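PDB 3NV9: malic enzyme from Entamoeba histolytica, which probably catalyses the oxidative decarboxylation of malate to pyruvate with NADP as electron acceptor, and works as an entangled dimer. Local coordinates for residues Ala164-Asp169 / Gly365-Ala370; His192-Gly197 / Val357-Gly362; Gly205-Leu210 / Ala389-Ala394; Leu235-Thr240 / Asn381-Ala386. One frame throughout, in Å; residues are numbered along the deposited sequence.

Contact 1: Ala164-Asp169 / Gly365-Ala370; sequences AINLED and GILKGA
Leu367, near the middle of helix 363-372, reaches toward strand 164-167 and sets one methyl against each of two residues on the same face of that strand. The apolar part is a single touch: Leu367 CD2 comes to 4.3 Å from Ala164 CB, a loose van der Waals fit. The CA atoms of Ala164 and Leu367 are 7.8 Å apart, so side chains rather than backbones fill the gap. CG of Leu367 lies beside its own backbone N and anti to the carbonyl carbon (chi1 -70°), which carries both branches out from the helix toward the strand. The mixed part involves the other branch: CD1 rests against the amide end of Asn166, and the two side chains cross at about a right angle. Leu367 also touches Trp191 on the neighbouring strand 190-192.

No hydrogen bond crosses between the segments: the helix bonds within itself, and the strand to its neighbours in the sheet. The helix keeps its i to i+4 pattern, with Gly369 N bonded to Gly365 O at 3.0 Å. The strand pairs on one flank with Gly94 and Val96 and on the other with Pro189 and Trp191. This is a helix packed through one leucine against a four-stranded parallel sheet, and it joins the malic enzyme N-terminal family region, which supplies the strand, to the NAD-binding region, which supplies the helix.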
loop_
_atom_site.group_PDB
_atom_site.type_symbol
_atom_site.label_atom_id
_atom_site.label_comp_id
_atom_site.label_asym_id
_atom_site.label_seq_id
_atom_site.Cartn_x
_atom_site.Cartn_y
_atom_site.Cartn_z
ATOM N N ALA A 164 -3.284 1.011 11.508
ATOM C CA ALA A 164 -2.396 0.323 12.434
ATOM C C ALA A 164 -1.091 -0.086 11.775
ATOM O O ALA A 164 -0.997 -0.093 10.543
ATOM C CB ALA A 164 -3.067 -0.906 13.007
ATOM N N ILE A 165 -0.103 -0.471 12.590
ATOM C CA ILE A 165 1.104 -1.000 12.044
ATOM C C ILE A 165 1.341 -2.409 12.524
ATOM O O ILE A 165 1.266 -2.686 13.719
ATOM C CB ILE A 165 2.399 -0.187 12.437
ATOM C CG1 ILE A 165 2.335 1.248 11.943
ATOM C CG2 ILE A 165 3.661 -0.975 11.995
ATOM C CD1 ILE A 165 2.195 1.376 10.490
ATOM N N ASN A 166 1.667 -3.283 11.576
ATOM C CA ASN A 166 1.884 -4.674 11.885
ATOM C C ASN A 166 3.334 -5.015 11.591
ATOM O O ASN A 166 3.690 -5.406 10.466
ATOM C CB ASN A 166 0.855 -5.508 11.083
ATOM C CG ASN A 166 1.112 -7.000 11.149
ATOM O OD1 ASN A 166 1.739 -7.551 10.229
ATOM N ND2 ASN A 166 0.624 -7.670 12.208
ATOM N N LEU A 167 4.183 -4.845 12.599
ATOM C CA LEU A 167 5.616 -5.197 12.479
ATOM C C LEU A 167 5.758 -6.698 12.279
ATOM O O LEU A 167 5.086 -7.481 12.940
ATOM C CB LEU A 167 6.417 -4.762 13.732
ATOM C CG LEU A 167 6.305 -3.283 14.195
ATOM C CD1 LEU A 167 6.735 -3.105 15.642
ATOM C CD2 LEU A 167 7.132 -2.350 13.267
ATOM N N GLU A 168 6.636 -7.098 11.373
ATOM C CA GLU A 168 6.947 -8.504 11.180
ATOM C C GLU A 168 8.471 -8.719 11.015
ATOM O O GLU A 168 9.138 -7.886 10.380
ATOM C CB GLU A 168 6.283 -8.984 9.870
ATOM C CG GLU A 168 4.748 -8.967 9.817
ATOM C CD GLU A 168 4.128 -10.147 10.537
ATOM O OE1 GLU A 168 2.882 -10.191 10.553
ATOM O OE2 GLU A 168 4.875 -11.034 11.076
ATOM N N ASP A 169 8.963 -9.870 11.498
ATOM C CA ASP A 169 10.201 -10.483 10.996
ATOM C C ASP A 169 11.405 -9.501 11.104
ATOM O O ASP A 169 12.162 -9.265 10.147
ATOM C CB ASP A 169 9.983 -10.982 9.559
ATOM C CG ASP A 169 9.025 -12.179 9.469
ATOM O OD1 ASP A 169 8.404 -12.546 10.479
ATOM O OD2 ASP A 169 8.870 -12.771 8.366
ATOM N N GLY A 365 -8.008 -11.427 13.337
ATOM C CA GLY A 365 -9.011 -11.146 14.374
ATOM C C GLY A 365 -8.518 -10.085 15.338
ATOM O O GLY A 365 -9.241 -9.157 15.642
ATOM N N ILE A 366 -7.276 -10.197 15.802
ATOM C CA ILE A 366 -6.700 -9.126 16.658
ATOM C C ILE A 366 -6.739 -7.722 16.007
ATOM O O ILE A 366 -7.290 -6.782 16.571
ATOM C CB ILE A 366 -5.292 -9.521 17.180
ATOM C CG1 ILE A 366 -5.405 -10.753 18.057
ATOM C CG2 ILE A 366 -4.620 -8.400 17.991
ATOM C CD1 ILE A 366 -4.028 -11.517 18.301
ATOM N N LEU A 367 -6.165 -7.586 14.822
ATOM C CA LEU A 367 -6.140 -6.300 14.177
ATOM C C LEU A 367 -7.577 -5.826 13.877
ATOM O O LEU A 367 -7.886 -4.645 14.010
ATOM C CB LEU A 367 -5.305 -6.357 12.866
ATOM C CG LEU A 367 -3.797 -6.537 13.132
ATOM C CD1 LEU A 367 -3.021 -7.210 12.001
ATOM C CD2 LEU A 367 -3.153 -5.164 13.506
ATOM N N LYS A 368 -8.438 -6.712 13.400
ATOM C CA LYS A 368 -9.729 -6.245 12.983
ATOM C C LYS A 368 -10.434 -5.640 14.218
ATOM O O LYS A 368 -11.053 -4.574 14.140
ATOM C CB LYS A 368 -10.584 -7.387 12.385
ATOM C CG LYS A 368 -11.916 -6.911 11.793
ATOM C CD LYS A 368 -11.726 -5.993 10.580
ATOM C CE LYS A 368 -13.057 -5.562 9.959
ATOM N NZ LYS A 368 -12.803 -4.534 8.928
ATOM N N GLY A 369 -10.324 -6.338 15.352
ATOM C CA GLY A 369 -10.958 -5.893 16.591
ATOM C C GLY A 369 -10.397 -4.540 16.961
ATOM O O GLY A 369 -11.155 -3.587 17.298
ATOM N N ALA A 370 -9.066 -4.458 16.916
ATOM C CA ALA A 370 -8.393 -3.232 17.317
ATOM C C ALA A 370 -8.736 -2.046 16.450
ATOM O O ALA A 370 -8.790 -0.927 16.956
ATOM C CB ALA A 370 -6.876 -3.435 17.370
#

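Contact 2: His192-Gly197 / Val357-Gly362; sequences HDDQQG and VNNSVG
Asn359 pushes its side chain against the first turn of helix 193-213, between Gly197 and the carboxylate of Asp193. This is the tight part. The nearest CA atoms, those of Gly197 and Asn359, are only 5.2 Å apart, and Asn359 CB lies 3.7 Å from Gly197 C, an approach made easy by the bare backbone of the glycine. On the other branch of the contact, Asp193 OD1 sits 3.4 Å from Asn359 CB. The carboxylate of Asp193 and the amide of Asn359 are tilted by 33° and meet without a hydrogen bond; Asp193 OD2 and Asn359 OD1, both acceptors, stand 3.3 Å apart. CG of Asn359 is wedged between its own backbone N and carbonyl carbon (chi1 55°), which turns the amide in toward the helix.

The looser side is at Asp194, which is partly exposed. Here a water lies 2.8 Å from Asp194 OD1 and 3.1 Å from Asn359 ND2, from which it accepts. The other carboxylate oxygen of Asp194 takes the backbone N of Asp169, while Asn359 ND2 is also bonded to Thr198 OG1. Behind Asn359, an Asx turn from Asn358 OD1 to Ser360 N (3.2 Å, 168°) shapes the loop, and Tyr65 of the second subunit bonds to the same OD1.

Direct packing brings the loop to the helix, yet its polar matching is incomplete: Asp193 OD1 is buried with no partner in the model, and the polar link between the segments probably runs through a water.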
loop_
_atom_site.group_PDB
_atom_site.type_symbol
_atom_site.label_atom_id
_atom_site.label_comp_id
_atom_site.label_asym_id
_atom_site.label_seq_id
_atom_site.Cartn_x
_atom_site.Cartn_y
_atom_site.Cartn_z
ATOM N N HIS A 192 3.893 -6.190 17.207
ATOM C CA HIS A 192 4.846 -6.996 16.484
ATOM C C HIS A 192 4.225 -8.428 16.433
ATOM O O HIS A 192 4.064 -9.096 17.446
ATOM C CB HIS A 192 6.243 -6.853 17.156
ATOM C CG HIS A 192 7.317 -7.760 16.610
ATOM N ND1 HIS A 192 7.273 -8.327 15.357
ATOM C CD2 HIS A 192 8.496 -8.147 17.139
ATOM C CE1 HIS A 192 8.351 -9.073 15.158
ATOM N NE2 HIS A 192 9.112 -8.976 16.227
ATOM N N ASP A 193 3.782 -8.832 15.237
ATOM C CA ASP A 193 3.012 -10.051 15.042
ATOM C C ASP A 193 3.772 -11.231 15.638
ATOM O O ASP A 193 3.188 -12.035 16.344
ATOM C CB ASP A 193 2.783 -10.253 13.535
ATOM C CG ASP A 193 1.728 -11.321 13.193
ATOM O OD1 ASP A 193 0.986 -11.773 14.097
ATOM O OD2 ASP A 193 1.688 -11.731 11.999
ATOM N N ASP A 194 5.077 -11.328 15.376
ATOM C CA ASP A 194 5.887 -12.414 15.985
ATOM C C ASP A 194 5.922 -12.425 17.518
ATOM O O ASP A 194 6.262 -13.444 18.099
ATOM C CB ASP A 194 7.314 -12.345 15.490
ATOM C CG ASP A 194 7.381 -12.427 14.036
ATOM O OD1 ASP A 194 7.366 -13.562 13.507
ATOM O OD2 ASP A 194 7.431 -11.348 13.420
ATOM N N GLN A 195 5.590 -11.303 18.150
ATOM C CA GLN A 195 5.527 -11.256 19.609
ATOM C C GLN A 195 4.119 -11.663 20.061
ATOM O O GLN A 195 3.882 -12.840 20.191
ATOM C CB GLN A 195 5.979 -9.901 20.163
ATOM C CG GLN A 195 7.524 -9.734 20.229
ATOM C CD GLN A 195 7.916 -8.326 20.606
ATOM O OE1 GLN A 195 7.634 -7.849 21.698
ATOM N NE2 GLN A 195 8.493 -7.619 19.669
ATOM N N GLN A 196 3.182 -10.733 20.244
ATOM C CA GLN A 196 1.860 -11.133 20.777
ATOM C C GLN A 196 1.002 -12.042 19.799
ATOM O O GLN A 196 0.256 -12.919 20.218
ATOM C CB GLN A 196 1.056 -9.890 21.169
ATOM C CG GLN A 196 1.685 -8.975 22.208
ATOM C CD GLN A 196 1.033 -7.598 22.186
ATOM O OE1 GLN A 196 0.951 -6.971 21.121
ATOM N NE2 GLN A 196 0.535 -7.131 23.359
ATOM N N GLY A 197 1.158 -11.825 18.494
ATOM C CA GLY A 197 0.461 -12.619 17.499
ATOM C C GLY A 197 0.724 -14.093 17.644
ATOM O O GLY A 197 -0.216 -14.873 17.848
ATOM N N VAL A 357 -0.263 -24.162 14.307
ATOM C CA VAL A 357 -0.181 -23.171 15.330
ATOM C C VAL A 357 0.677 -22.081 14.724
ATOM O O VAL A 357 1.939 -22.184 14.729
ATOM C CB VAL A 357 0.439 -23.799 16.559
ATOM C CG1 VAL A 357 0.885 -22.733 17.587
ATOM C CG2 VAL A 357 -0.557 -24.774 17.171
ATOM N N ASN A 358 0.002 -21.071 14.156
ATOM C CA ASN A 358 0.632 -20.010 13.358
ATOM C C ASN A 358 -0.197 -18.728 13.584
ATOM O O ASN A 358 -1.459 -18.816 13.645
ATOM C CB ASN A 358 0.608 -20.388 11.856
ATOM C CG ASN A 358 1.470 -19.468 10.984
ATOM O OD1 ASN A 358 1.147 -18.263 10.742
ATOM N ND2 ASN A 358 2.607 -20.029 10.501
ATOM N N ASN A 359 0.466 -17.573 13.693
ATOM C CA ASN A 359 -0.250 -16.321 13.890
ATOM C C ASN A 359 -1.383 -15.952 12.868
ATOM O O ASN A 359 -2.215 -15.124 13.185
ATOM C CB ASN A 359 0.704 -15.141 14.111
ATOM C CG ASN A 359 1.747 -14.960 12.986
ATOM O OD1 ASN A 359 1.421 -15.030 11.820
ATOM N ND2 ASN A 359 3.020 -14.662 13.370
ATOM N N SER A 360 -1.363 -16.542 11.662
ATOM C CA SER A 360 -2.349 -16.291 10.641
ATOM C C SER A 360 -3.750 -16.606 11.146
ATOM O O SER A 360 -4.742 -16.157 10.611
ATOM C CB SER A 360 -2.066 -17.167 9.405
ATOM O OG SER A 360 -2.115 -18.562 9.723
ATOM N N VAL A 361 -3.805 -17.366 12.210
ATOM C CA VAL A 361 -5.046 -17.735 12.835
ATOM C C VAL A 361 -5.409 -16.845 14.083
ATOM O O VAL A 361 -6.408 -17.087 14.789
ATOM C CB VAL A 361 -5.010 -19.305 12.952
ATOM C CG1 VAL A 361 -4.876 -19.817 14.291
ATOM C CG2 VAL A 361 -6.082 -19.938 12.089
ATOM N N GLY A 362 -4.623 -15.788 14.316
ATOM C CA GLY A 362 -4.861 -14.827 15.406
ATOM C C GLY A 362 -4.742 -13.385 14.931
ATOM O O GLY A 362 -5.586 -12.554 15.242
HETATM O O HOH W 1 5.272 -13.509 11.647
#

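Contact 3: Gly205-Leu210 / Ala389-Ala394; sequences GLLNAL and ALAEFA
Asn208 spans the gap between helices 193-213 and 380-396 and grips the backbone of Ala391. Its CB points at the facing helix, with no atom of that helix in touch yet. CG is anti to its own carbonyl carbon and beside the backbone N, and carries the amide across; it lies 3.7 Å from Ala391 O, nearer than to that residue's CB. OD1 likewise lies closer to Ala391 O, at 3.6 Å, than to the methyl, but as an acceptor itself it does not bond to that oxygen. At the tip, ND2 donates to Ala391 O over 2.9 Å in a nearly straight bond (173°), with the oxygen practically in the plane of the asparagine amide. The carbonyl is approached from its flank, at a C=O...N angle of 110°. The same nitrogen also packs 3.8 Å from Ala394 CB, nearly one turn further along.

Small residues let this happen. Ala391 and Ala394 present only methyls, and the axes of the short segments close to 8.8 Å at a crossing angle of -42°. Beside the polar link, Leu207 CB meets Ala391 CB at 4.1 Å.

ND2 has a second acceptor outside the two helices, Ile404 O in the chain beyond helix 380-396. With one carbonyl in the helix and one in the loop, the buried N-H groups of Asn208 are satisfied and the rotation of its amide is probably fixed.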
loop_
_atom_site.group_PDB
_atom_site.type_symbol
_atom_site.label_atom_id
_atom_site.label_comp_id
_atom_site.label_asym_id
_atom_site.label_seq_id
_atom_site.Cartn_x
_atom_site.Cartn_y
_atom_site.Cartn_z
ATOM N N GLY A 205 -3.723 -22.952 21.205
ATOM C CA GLY A 205 -3.468 -24.400 21.041
ATOM C C GLY A 205 -3.205 -25.138 22.355
ATOM O O GLY A 205 -3.763 -26.191 22.629
ATOM N N LEU A 206 -2.350 -24.558 23.179
ATOM C CA LEU A 206 -2.069 -25.069 24.514
ATOM C C LEU A 206 -3.362 -25.282 25.331
ATOM O O LEU A 206 -3.516 -26.308 25.989
ATOM C CB LEU A 206 -1.171 -24.044 25.241
ATOM C CG LEU A 206 -0.751 -24.382 26.665
ATOM C CD1 LEU A 206 0.153 -25.589 26.700
ATOM C CD2 LEU A 206 -0.072 -23.164 27.234
ATOM N N LEU A 207 -4.261 -24.293 25.301
ATOM C CA LEU A 207 -5.539 -24.375 26.034
ATOM C C LEU A 207 -6.274 -25.636 25.661
ATOM O O LEU A 207 -6.612 -26.431 26.532
ATOM C CB LEU A 207 -6.418 -23.139 25.784
ATOM C CG LEU A 207 -5.939 -21.883 26.514
ATOM C CD1 LEU A 207 -6.809 -20.726 26.149
ATOM C CD2 LEU A 207 -5.896 -22.062 28.057
ATOM N N ASN A 208 -6.460 -25.865 24.366
ATOM C CA ASN A 208 -7.150 -27.082 23.911
ATOM C C ASN A 208 -6.394 -28.392 24.093
ATOM O O ASN A 208 -6.981 -29.409 24.507
ATOM C CB ASN A 208 -7.612 -26.933 22.493
ATOM C CG ASN A 208 -8.797 -26.042 22.414
ATOM O OD1 ASN A 208 -9.494 -25.876 23.403
ATOM N ND2 ASN A 208 -9.036 -25.443 21.265
ATOM N N ALA A 209 -5.093 -28.353 23.795
ATOM C CA ALA A 209 -4.159 -29.429 24.128
ATOM C C ALA A 209 -4.290 -29.828 25.601
ATOM O O ALA A 209 -4.445 -30.997 25.909
ATOM C CB ALA A 209 -2.710 -29.020 23.758
ATOM N N LEU A 210 -4.272 -28.862 26.507
ATOM C CA LEU A 210 -4.458 -29.166 27.929
ATOM C C LEU A 210 -5.801 -29.824 28.256
ATOM O O LEU A 210 -5.836 -30.753 29.072
ATOM C CB LEU A 210 -4.209 -27.954 28.821
ATOM C CG LEU A 210 -2.753 -27.505 28.913
ATOM C CD1 LEU A 210 -2.735 -26.305 29.762
ATOM C CD2 LEU A 210 -1.766 -28.532 29.487
ATOM N N ALA A 389 -11.008 -17.043 22.413
ATOM C CA ALA A 389 -11.949 -17.061 21.296
ATOM C C ALA A 389 -11.571 -18.135 20.287
ATOM O O ALA A 389 -12.450 -18.858 19.776
ATOM C CB ALA A 389 -11.989 -15.697 20.614
ATOM N N LEU A 390 -10.261 -18.239 19.983
ATOM C CA LEU A 390 -9.768 -19.205 18.976
ATOM C C LEU A 390 -9.921 -20.629 19.492
ATOM O O LEU A 390 -10.361 -21.539 18.775
ATOM C CB LEU A 390 -8.287 -18.932 18.579
ATOM C CG LEU A 390 -7.652 -19.915 17.602
ATOM C CD1 LEU A 390 -8.496 -20.108 16.371
ATOM C CD2 LEU A 390 -6.237 -19.449 17.170
ATOM N N ALA A 391 -9.504 -20.825 20.728
ATOM C CA ALA A 391 -9.576 -22.124 21.356
ATOM C C ALA A 391 -11.039 -22.551 21.540
ATOM O O ALA A 391 -11.371 -23.670 21.244
ATOM C CB ALA A 391 -8.894 -22.061 22.674
ATOM N N GLU A 392 -11.907 -21.657 22.023
ATOM C CA GLU A 392 -13.340 -22.009 22.225
ATOM C C GLU A 392 -14.062 -22.267 20.885
ATOM O O GLU A 392 -14.831 -23.190 20.781
ATOM C CB GLU A 392 -14.071 -20.937 23.020
ATOM C CG GLU A 392 -13.433 -20.591 24.348
ATOM C CD GLU A 392 -14.030 -19.326 25.002
ATOM O OE1 GLU A 392 -14.859 -18.628 24.360
ATOM O OE2 GLU A 392 -13.662 -19.029 26.159
ATOM N N PHE A 393 -13.759 -21.471 19.852
ATOM C CA PHE A 393 -14.336 -21.707 18.529
ATOM C C PHE A 393 -14.009 -23.120 18.097
ATOM O O PHE A 393 -14.896 -23.866 17.606
ATOM C CB PHE A 393 -13.801 -20.732 17.469
ATOM C CG PHE A 393 -14.366 -20.972 16.104
ATOM C CD1 PHE A 393 -15.452 -20.251 15.670
ATOM C CD2 PHE A 393 -13.827 -21.953 15.268
ATOM C CE1 PHE A 393 -15.986 -20.482 14.413
ATOM C CE2 PHE A 393 -14.375 -22.195 13.998
ATOM C CZ PHE A 393 -15.433 -21.472 13.587
ATOM N N ALA A 394 -12.753 -23.502 18.290
ATOM C CA ALA A 394 -12.348 -24.856 17.913
ATOM C C ALA A 394 -13.061 -25.937 18.734
ATOM O O ALA A 394 -13.551 -26.925 18.169
ATOM C CB ALA A 394 -10.759 -25.035 17.941
#

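Contact 4: Leu235-Thr240 / Asn381-Ala386; sequences LRLIVT and NMAIAA
Ile384 points its CD1 methyl at helix 229-240, into the angle between Leu237 and Thr240, which lie nearly one turn apart. The apolar contacts carry the interface. CD1 of Ile384 is 3.8 Å from Thr240 CG2 and 4.1 Å from Leu237 CD2; the Leu237 and Ile384 side chains lie alongside each other, running in opposite senses. The second branch of Leu237 goes to the neighbouring residue, with CD1 3.8 Å from Ala383 CB. CG of Leu237 stands anti to its carbonyl carbon (chi1 -67°), which lets the fork straddle Ala383 and Ile384. The segment axes approach to 10.5 Å and cross at -78°.

Helix 229-240 is the connection of a right-handed beta-alpha-beta crossover between parallel strands 222-225 and 248-252 of the Rossmann-type NAD-binding region, and helix 380-396 lies across it. Leu237 touches Ala199 of helix 193-213 as well.

Contact with polar backbone is limited to Leu237 O, 3.9 Å from Ile384 CD1. Polar links go to residues outside the segments: Arg236 NE forms a salt bridge with Asp380, and Ala383 O accepts from Ser200 OG of helix 193-213. Thr240, at the last turn of its helix, is the exposed member of the group.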
loop_
_atom_site.group_PDB
_atom_site.type_symbol
_atom_site.label_atom_id
_atom_site.label_comp_id
_atom_site.label_asym_id
_atom_site.label_seq_id
_atom_site.Cartn_x
_atom_site.Cartn_y
_atom_site.Cartn_z
ATOM N N LEU A 235 5.862 -17.489 26.459
ATOM C CA LEU A 235 6.049 -17.738 27.876
ATOM C C LEU A 235 5.289 -16.715 28.688
ATOM O O LEU A 235 4.544 -17.080 29.587
ATOM C CB LEU A 235 7.541 -17.695 28.230
ATOM C CG LEU A 235 7.951 -18.222 29.603
ATOM C CD1 LEU A 235 9.392 -18.698 29.473
ATOM C CD2 LEU A 235 7.802 -17.070 30.641
ATOM N N ARG A 236 5.450 -15.442 28.362
ATOM C CA ARG A 236 4.778 -14.406 29.098
ATOM C C ARG A 236 3.242 -14.496 29.053
ATOM O O ARG A 236 2.560 -14.272 30.094
ATOM C CB ARG A 236 5.207 -13.047 28.607
ATOM C CG ARG A 236 4.466 -11.931 29.369
ATOM C CD ARG A 236 4.904 -10.558 28.956
ATOM N NE ARG A 236 4.298 -10.089 27.712
ATOM C CZ ARG A 236 4.954 -9.797 26.588
ATOM N NH1 ARG A 236 6.268 -9.996 26.491
ATOM N NH2 ARG A 236 4.291 -9.320 25.536
ATOM N N LEU A 237 2.665 -14.783 27.882
ATOM C CA LEU A 237 1.202 -14.871 27.857
ATOM C C LEU A 237 0.752 -16.078 28.619
ATOM O O LEU A 237 -0.280 -16.013 29.272
ATOM C CB LEU A 237 0.581 -14.889 26.441
ATOM C CG LEU A 237 0.748 -13.578 25.677
ATOM C CD1 LEU A 237 -0.103 -13.566 24.378
ATOM C CD2 LEU A 237 0.501 -12.373 26.551
ATOM N N ILE A 238 1.503 -17.180 28.505
ATOM C CA ILE A 238 1.153 -18.478 29.104
ATOM C C ILE A 238 1.152 -18.445 30.647
ATOM O O ILE A 238 0.287 -19.102 31.275
ATOM C CB ILE A 238 2.014 -19.602 28.537
ATOM C CG1 ILE A 238 1.493 -19.987 27.136
ATOM C CG2 ILE A 238 2.029 -20.874 29.424
ATOM C CD1 ILE A 238 2.554 -20.713 26.210
ATOM N N VAL A 239 2.108 -17.674 31.208
ATOM C CA VAL A 239 2.161 -17.291 32.636
ATOM C C VAL A 239 0.955 -16.419 32.965
ATOM O O VAL A 239 0.167 -16.817 33.779
ATOM C CB VAL A 239 3.576 -16.722 33.092
ATOM C CG1 VAL A 239 3.527 -15.951 34.419
ATOM C CG2 VAL A 239 4.573 -17.858 33.213
ATOM N N THR A 240 0.719 -15.326 32.259
ATOM C CA THR A 240 -0.416 -14.458 32.608
ATOM C C THR A 240 -1.747 -15.249 32.601
ATOM O O THR A 240 -2.615 -14.986 33.423
ATOM C CB THR A 240 -0.537 -13.288 31.669
ATOM O OG1 THR A 240 0.687 -12.561 31.656
ATOM C CG2 THR A 240 -1.678 -12.373 32.058
ATOM N N ASN A 381 -3.701 -8.541 27.334
ATOM C CA ASN A 381 -5.051 -9.016 27.594
ATOM C C ASN A 381 -5.830 -9.270 26.301
ATOM O O ASN A 381 -6.515 -10.275 26.162
ATOM C CB ASN A 381 -5.765 -8.042 28.508
ATOM C CG ASN A 381 -5.217 -8.092 29.935
ATOM O OD1 ASN A 381 -4.459 -8.992 30.286
ATOM N ND2 ASN A 381 -5.613 -7.125 30.767
ATOM N N MET A 382 -5.673 -8.345 25.364
ATOM C CA MET A 382 -6.358 -8.402 24.100
ATOM C C MET A 382 -5.868 -9.630 23.337
ATOM O O MET A 382 -6.689 -10.394 22.817
ATOM C CB MET A 382 -6.080 -7.135 23.317
ATOM C CG MET A 382 -6.954 -5.987 23.748
ATOM S SD MET A 382 -6.262 -4.456 23.109
ATOM C CE MET A 382 -6.695 -4.586 21.332
ATOM N N ALA A 383 -4.539 -9.839 23.309
ATOM C CA ALA A 383 -3.979 -11.052 22.713
ATOM C C ALA A 383 -4.563 -12.309 23.314
ATOM O O ALA A 383 -4.776 -13.282 22.611
ATOM C CB ALA A 383 -2.484 -11.090 22.853
ATOM N N ILE A 384 -4.765 -12.290 24.627
ATOM C CA ILE A 384 -5.272 -13.475 25.356
ATOM C C ILE A 384 -6.769 -13.695 25.054
ATOM O O ILE A 384 -7.220 -14.796 24.889
ATOM C CB ILE A 384 -4.985 -13.374 26.874
ATOM C CG1 ILE A 384 -3.474 -13.616 27.146
ATOM C CG2 ILE A 384 -5.866 -14.363 27.669
ATOM C CD1 ILE A 384 -2.962 -13.215 28.539
ATOM N N ALA A 385 -7.522 -12.626 24.928
ATOM C CA ALA A 385 -8.929 -12.768 24.575
ATOM C C ALA A 385 -9.033 -13.504 23.200
ATOM O O ALA A 385 -9.857 -14.394 23.026
ATOM C CB ALA A 385 -9.567 -11.353 24.512
ATOM N N ALA A 386 -8.177 -13.129 22.237
ATOM C CA ALA A 386 -8.189 -13.790 20.939
ATOM C C ALA A 386 -7.878 -15.248 21.099
ATOM O O ALA A 386 -8.493 -16.078 20.390
ATOM C CB ALA A 386 -7.228 -13.131 19.925
#

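Contacts 3 and 4 share helix 380-396, gripping successive parts of it, while contacts 2 and 3 share helix 193-213, at its first turn and further along. Contact 2 lies deepest, about 3 Å from the chain centre, and is the polar, hydrated one; it also meets the second subunit. In contacts 1, 2 and 3 no touching residue is exposed, whereas contact 4, almost wholly apolar, has one and reaches the surface at that edge. Contact 3 is buried with one strong side-chain bond. Contact 1 is sparse; it borders contact 2 and also touches contact 4, where Ile366 CG1 packs 3.5 Å from Ala386 CB.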